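Local coordinates for protein muconate cycloisomerase (Azorhizobium caulinodans, PDB 3MY9) that belongs to the enolase superfamily, pairing an alpha+beta capping domain with a TIM-like barrel that binds a magnesium ion at the ends of its strands, at residues S141-D146 / K166-V171; D193-F198 / P219-Q224. All coordinates share one frame; numbering follows the deposited sequence.

After the N-terminal strands and helices, strand 135-142 leads through helix 147-157 to strand 164-168; contact 1 closes that loop. Helix 174-188 then leads to strand 193-197, from which helix 207-215 carries the chain to strand 222-223, where contact 2 closes a second loop. The two loops follow in series, neither enclosing the other: two beta-alpha-beta units of the barrel, with the unit built on helix 174-188 between them. They meet because strands 164-168 and 193-197 are neighbours in the sheet: Met167 N lies 2.7 Å from Arg195 O, probably a hydrogen bond. Lys166 of contact 1 forms a salt bridge with Glu223 of contact 2, NZ to OE1 at 2.7 Å, beside the magnesium.

Contact 1 (S141-D146 / K166-V171); sequences SIADPD and KMKTGV
Ser141 and Ile142 run parallel to Lys166 and Met167, joined by backbone bonds from Ile142 N to Lys166 O (2.9 Å, nearly straight at 177°) and from Lys168 N to Ile142 O (3.1 Å). Ile142 O also receives a CA-H...O contact from Met167 CA at 3.5 Å. On the helix-covered face, Ile142 CG2 meets Met167 CG at 4.2 Å, and the two side chains cross obliquely. Met167 sets CG anti to its backbone N (chi1 -167°) and continues extended, so its end leads away from 141-146, and the side chain packs on Ile180 and Leu181 of helix 174-188. Ile142 packs in turn on Met154 of helix 147-157. At the solvent-exposed end, Ala143 CB rests against the aliphatic part of Lys168, 4.2 Å from CD. Lys166, on the other face with Ser141, leads away from 141-146; its NZ forms a salt bridge with Glu326 and also reaches the acids at the metal site. Past the strand, Asp144 OD1 accepts from Asp146 N at 2.7 Å, an Asx turn, with Asp146 at the N-cap of helix 147-157. The whole is a beta-alpha-beta crossover of an enolase-type barrel, with one strand delivering a lysine beside the magnesium site.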
loop_
_atom_site.group_PDB
_atom_site.type_symbol
_atom_site.label_atom_id
_atom_site.label_comp_id
_atom_site.label_asym_id
_atom_site.label_seq_id
_atom_site.Cartn_x
_atom_site.Cartn_y
_atom_site.Cartn_z
ATOM N N SER A 141 12.017 4.368 39.853
ATOM C CA SER A 141 10.615 4.636 39.620
ATOM C C SER A 141 10.136 5.836 40.443
ATOM O O SER A 141 10.367 5.907 41.635
ATOM C CB SER A 141 9.792 3.399 39.981
ATOM O OG SER A 141 8.404 3.626 39.753
ATOM N N ILE A 142 9.493 6.791 39.784
ATOM C CA ILE A 142 8.867 7.942 40.456
ATOM C C ILE A 142 7.359 7.693 40.415
ATOM O O ILE A 142 6.724 7.864 39.367
ATOM C CB ILE A 142 9.221 9.285 39.740
ATOM C CG1 ILE A 142 10.722 9.563 39.864
ATOM C CG2 ILE A 142 8.367 10.471 40.282
ATOM C CD1 ILE A 142 11.216 9.852 41.299
ATOM N N ALA A 143 6.808 7.248 41.538
ATOM C CA ALA A 143 5.416 6.815 41.595
ATOM C C ALA A 143 4.725 7.134 42.915
ATOM O O ALA A 143 3.653 6.608 43.182
ATOM C CB ALA A 143 5.349 5.314 41.341
ATOM N N ASP A 144 5.340 7.972 43.742
ATOM C CA ASP A 144 4.794 8.311 45.056
ATOM C C ASP A 144 3.639 9.287 44.875
ATOM O O ASP A 144 3.799 10.291 44.175
ATOM C CB ASP A 144 5.872 8.952 45.930
ATOM C CG ASP A 144 5.519 8.927 47.420
ATOM O OD1 ASP A 144 4.356 9.208 47.777
ATOM O OD2 ASP A 144 6.418 8.636 48.232
ATOM N N PRO A 145 2.466 8.994 45.482
ATOM C CA PRO A 145 1.372 9.961 45.494
ATOM C C PRO A 145 1.815 11.308 46.057
ATOM O O PRO A 145 1.305 12.344 45.648
ATOM C CB PRO A 145 0.331 9.313 46.422
ATOM C CG PRO A 145 0.586 7.868 46.337
ATOM C CD PRO A 145 2.067 7.708 46.087
ATOM N N ASP A 146 2.746 11.284 47.005
ATOM C CA ASP A 146 3.297 12.510 47.567
ATOM C C ASP A 146 4.500 12.881 46.719
ATOM O O ASP A 146 5.599 12.367 46.940
ATOM C CB ASP A 146 3.691 12.292 49.032
ATOM C CG ASP A 146 4.240 13.551 49.705
ATOM O OD1 ASP A 146 4.343 14.606 49.046
ATOM O OD2 ASP A 146 4.558 13.481 50.913
ATOM N N LYS A 166 11.946 6.932 35.838
ATOM C CA LYS A 166 10.708 6.673 35.112
ATOM C C LYS A 166 9.470 7.113 35.892
ATOM O O LYS A 166 9.208 6.595 36.954
ATOM C CB LYS A 166 10.585 5.205 34.761
ATOM C CG LYS A 166 9.492 4.976 33.722
ATOM C CD LYS A 166 9.014 3.523 33.795
ATOM C CE LYS A 166 9.533 2.697 32.703
ATOM N NZ LYS A 166 9.027 1.306 33.005
ATOM N N MET A 167 8.698 8.060 35.348
ATOM C CA MET A 167 7.530 8.595 36.050
ATOM C C MET A 167 6.327 7.777 35.585
ATOM O O MET A 167 6.091 7.643 34.392
ATOM C CB MET A 167 7.327 10.107 35.750
ATOM C CG MET A 167 6.314 10.883 36.686
ATOM S SD MET A 167 5.845 12.513 35.977
ATOM C CE MET A 167 4.372 12.840 36.942
ATOM N N LYS A 168 5.587 7.229 36.543
ATOM C CA LYS A 168 4.293 6.672 36.278
ATOM C C LYS A 168 3.312 7.818 35.981
ATOM O O LYS A 168 3.192 8.782 36.737
ATOM C CB LYS A 168 3.847 5.864 37.481
ATOM C CG LYS A 168 2.716 4.914 37.255
ATOM C CD LYS A 168 2.561 4.021 38.517
ATOM C CE LYS A 168 1.126 3.575 38.770
ATOM N NZ LYS A 168 0.761 3.574 40.247
ATOM N N THR A 169 2.628 7.735 34.849
ATOM C CA THR A 169 1.760 8.823 34.431
ATOM C C THR A 169 0.385 8.251 34.141
ATOM O O THR A 169 0.230 7.040 34.007
ATOM C CB THR A 169 2.303 9.490 33.141
ATOM O OG1 THR A 169 2.653 8.477 32.217
ATOM C CG2 THR A 169 3.522 10.355 33.395
ATOM N N GLY A 170 -0.599 9.137 33.994
ATOM C CA GLY A 170 -1.964 8.749 33.776
ATOM C C GLY A 170 -2.606 8.238 35.050
ATOM O O GLY A 170 -3.559 7.473 34.971
ATOM N N VAL A 171 -2.081 8.667 36.208
ATOM C CA VAL A 171 -2.587 8.249 37.521
ATOM C C VAL A 171 -3.192 9.415 38.306
ATOM O O VAL A 171 -4.198 9.250 38.989
ATOM C CB VAL A 171 -1.483 7.588 38.387
ATOM C CG1 VAL A 171 -1.971 7.399 39.880
ATOM C CG2 VAL A 171 -1.055 6.249 37.779
#

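Contact 2 (D193-F198 / P219-Q224); sequences DLRLDF and PTFIEQ. With MG (magnesium ion), chain C.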
loop_
_atom_site.group_PDB
_atom_site.type_symbol
_atom_site.label_atom_id
_atom_site.label_comp_id
_atom_site.label_asym_id
_atom_site.label_seq_id
_atom_site.Cartn_x
_atom_site.Cartn_y
_atom_site.Cartn_z
ATOM N N ASP A 193 17.656 11.650 32.730
ATOM C CA ASP A 193 17.158 10.889 31.645
ATOM C C ASP A 193 15.769 10.434 32.107
ATOM O O ASP A 193 15.645 9.420 32.783
ATOM C CB ASP A 193 18.117 9.710 31.378
ATOM C CG ASP A 193 17.616 8.744 30.306
ATOM O OD1 ASP A 193 16.466 8.871 29.840
ATOM O OD2 ASP A 193 18.380 7.829 29.926
ATOM N N LEU A 194 14.735 11.196 31.727
ATOM C CA LEU A 194 13.404 11.026 32.256
ATOM C C LEU A 194 12.529 10.245 31.288
ATOM O O LEU A 194 12.387 10.650 30.140
ATOM C CB LEU A 194 12.764 12.401 32.492
ATOM C CG LEU A 194 11.321 12.442 33.007
ATOM C CD1 LEU A 194 11.196 11.718 34.331
ATOM C CD2 LEU A 194 10.839 13.893 33.169
ATOM N N ARG A 195 11.925 9.160 31.768
ATOM C CA ARG A 195 11.013 8.351 30.982
ATOM C C ARG A 195 9.635 8.407 31.613
ATOM O O ARG A 195 9.518 8.613 32.828
ATOM C CB ARG A 195 11.496 6.897 30.948
ATOM C CG ARG A 195 12.813 6.703 30.200
ATOM C CD ARG A 195 13.982 6.527 31.163
ATOM N NE ARG A 195 15.239 6.407 30.454
ATOM C CZ ARG A 195 15.845 5.257 30.202
ATOM N NH1 ARG A 195 15.329 4.104 30.583
ATOM N NH2 ARG A 195 16.981 5.267 29.562
ATOM N N LEU A 196 8.587 8.254 30.808
ATOM C CA LEU A 196 7.209 8.224 31.332
ATOM C C LEU A 196 6.591 6.871 31.014
ATOM O O LEU A 196 6.844 6.307 29.959
ATOM C CB LEU A 196 6.328 9.304 30.695
ATOM C CG LEU A 196 6.894 10.730 30.650
ATOM C CD1 LEU A 196 5.880 11.718 29.996
ATOM C CD2 LEU A 196 7.216 11.201 32.045
ATOM N N ASP A 197 5.734 6.386 31.891
ATOM C CA ASP A 197 5.061 5.122 31.675
ATOM C C ASP A 197 3.581 5.255 31.983
ATOM O O ASP A 197 3.231 5.510 33.110
ATOM C CB ASP A 197 5.681 4.082 32.602
ATOM C CG ASP A 197 5.246 2.663 32.291
ATOM O OD1 ASP A 197 5.905 1.755 32.834
ATOM O OD2 ASP A 197 4.310 2.453 31.474
ATOM N N PHE A 198 2.712 5.070 30.990
ATOM C CA PHE A 198 1.260 5.151 31.249
ATOM C C PHE A 198 0.634 3.811 31.684
ATOM O O PHE A 198 -0.540 3.735 31.951
ATOM C CB PHE A 198 0.531 5.687 30.016
ATOM C CG PHE A 198 0.692 7.166 29.812
ATOM C CD1 PHE A 198 -0.201 8.044 30.383
ATOM C CD2 PHE A 198 1.740 7.670 29.048
ATOM C CE1 PHE A 198 -0.065 9.421 30.193
ATOM C CE2 PHE A 198 1.891 9.042 28.867
ATOM C CZ PHE A 198 0.985 9.917 29.449
ATOM N N PRO A 219 10.550 13.682 27.031
ATOM C CA PRO A 219 11.030 12.488 27.737
ATOM C C PRO A 219 11.860 11.601 26.796
ATOM O O PRO A 219 11.700 11.664 25.582
ATOM C CB PRO A 219 9.745 11.797 28.146
ATOM C CG PRO A 219 8.718 12.296 27.221
ATOM C CD PRO A 219 9.094 13.688 26.888
ATOM N N THR A 220 12.765 10.806 27.347
ATOM C CA THR A 220 13.575 9.889 26.534
ATOM C C THR A 220 12.696 8.894 25.821
ATOM O O THR A 220 12.944 8.583 24.683
ATOM C CB THR A 220 14.643 9.202 27.400
ATOM O OG1 THR A 220 15.504 10.226 27.871
ATOM C CG2 THR A 220 15.468 8.138 26.615
ATOM N N PHE A 221 11.661 8.395 26.480
ATOM C CA PHE A 221 10.638 7.622 25.778
ATOM C C PHE A 221 9.360 7.611 26.574
ATOM O O PHE A 221 9.353 7.928 27.758
ATOM C CB PHE A 221 11.103 6.181 25.421
ATOM C CG PHE A 221 11.424 5.260 26.626
ATOM C CD1 PHE A 221 10.423 4.822 27.498
ATOM C CD2 PHE A 221 12.715 4.754 26.803
ATOM C CE1 PHE A 221 10.713 3.953 28.562
ATOM C CE2 PHE A 221 13.021 3.884 27.866
ATOM C CZ PHE A 221 12.033 3.489 28.760
ATOM N N ILE A 222 8.278 7.235 25.914
ATOM C CA ILE A 222 6.980 7.033 26.564
ATOM C C ILE A 222 6.610 5.561 26.388
ATOM O O ILE A 222 6.598 5.052 25.266
ATOM C CB ILE A 222 5.919 7.916 25.934
ATOM C CG1 ILE A 222 6.262 9.407 26.165
ATOM C CG2 ILE A 222 4.548 7.572 26.491
ATOM C CD1 ILE A 222 5.404 10.350 25.365
ATOM N N GLU A 223 6.382 4.860 27.494
ATOM C CA GLU A 223 6.135 3.412 27.442
ATOM C C GLU A 223 4.666 3.036 27.305
ATOM O O GLU A 223 3.822 3.476 28.095
ATOM C CB GLU A 223 6.760 2.714 28.667
ATOM C CG GLU A 223 6.445 1.224 28.790
ATOM C CD GLU A 223 7.349 0.499 29.805
ATOM O OE1 GLU A 223 8.275 1.118 30.377
ATOM O OE2 GLU A 223 7.112 -0.692 30.054
ATOM N N GLN A 224 4.389 2.245 26.265
ATOM C CA GLN A 224 3.121 1.563 26.015
ATOM C C GLN A 224 1.899 2.299 26.589
ATOM O O GLN A 224 1.269 1.847 27.543
ATOM C CB GLN A 224 3.229 0.110 26.574
ATOM C CG GLN A 224 2.152 -0.863 26.149
ATOM C CD GLN A 224 2.367 -1.365 24.706
ATOM O OE1 GLN A 224 3.488 -1.683 24.329
ATOM N NE2 GLN A 224 1.296 -1.431 23.910
HETATM MG MG MG C . 5.602 -1.958 31.003
HETATM O O HOH W 1 15.135 12.876 29.160
HETATM O O HOH W 2 4.829 -0.605 32.340
HETATM O O HOH W 3 4.288 -3.323 31.778
HETATM O O HOH W 4 3.904 -1.421 29.814
HETATM O O HOH W 5 6.980 -2.679 32.652
#
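Asp197 and Glu223 are paired on neighbouring parallel strands, at the magnesium end of a beta-alpha-beta crossover in the enolase-type barrel. Glu223 OE2 binds the metal at 2.2 Å, and Asp248 supplies another protein ligand. Asp197 acts from the second shell: its OD1 accepts from a metal-bound water at 2.6 Å. The two carboxylates are stacked with their planes 15° apart, and Asp197 OD1 stands 3.5 Å from Glu223 OE1. The charge of Lys166, salt-bridged also to Asp197 OD1, probably offsets the repulsion between them; Asn199 N holds Asp197 OD2. Behind these acids the segments are joined by Glu223 N to Leu196 O, Leu196 N to Phe221 O and, nearer the start, Thr220 N to Leu194 O. On the face bearing Leu196 and Ile222, Leu196 CG packs on Pro219 CB of the preceding loop, and Ile222 CG2 meets the edge of the Phe198 ring, just past the strand, at 3.8 Å; helix 207-215 covers this layer through Val214, Ile210 and Leu211.

Farther from the metal, Arg195 crosses Phe221. Its CG stands over the centre of the ring in a CH-pi contact (3.6 Å to the centroid), and the chain bends at chi2 (103°), turning a face of the guanidinium to Phe221 CE2, planes 48° apart; NH1 donates to Leu323 O. Phe205 of the second subunit packs on Phe221 and Thr220. Arg195 grips Asp193 side-on, NE to OD1 and NH2 to OD2, in a salt bridge. Thr220 OG1 donates to the same OD1 of Asp193 at 2.6 Å, approaching from the face of the carboxylate opposite Arg195 NE.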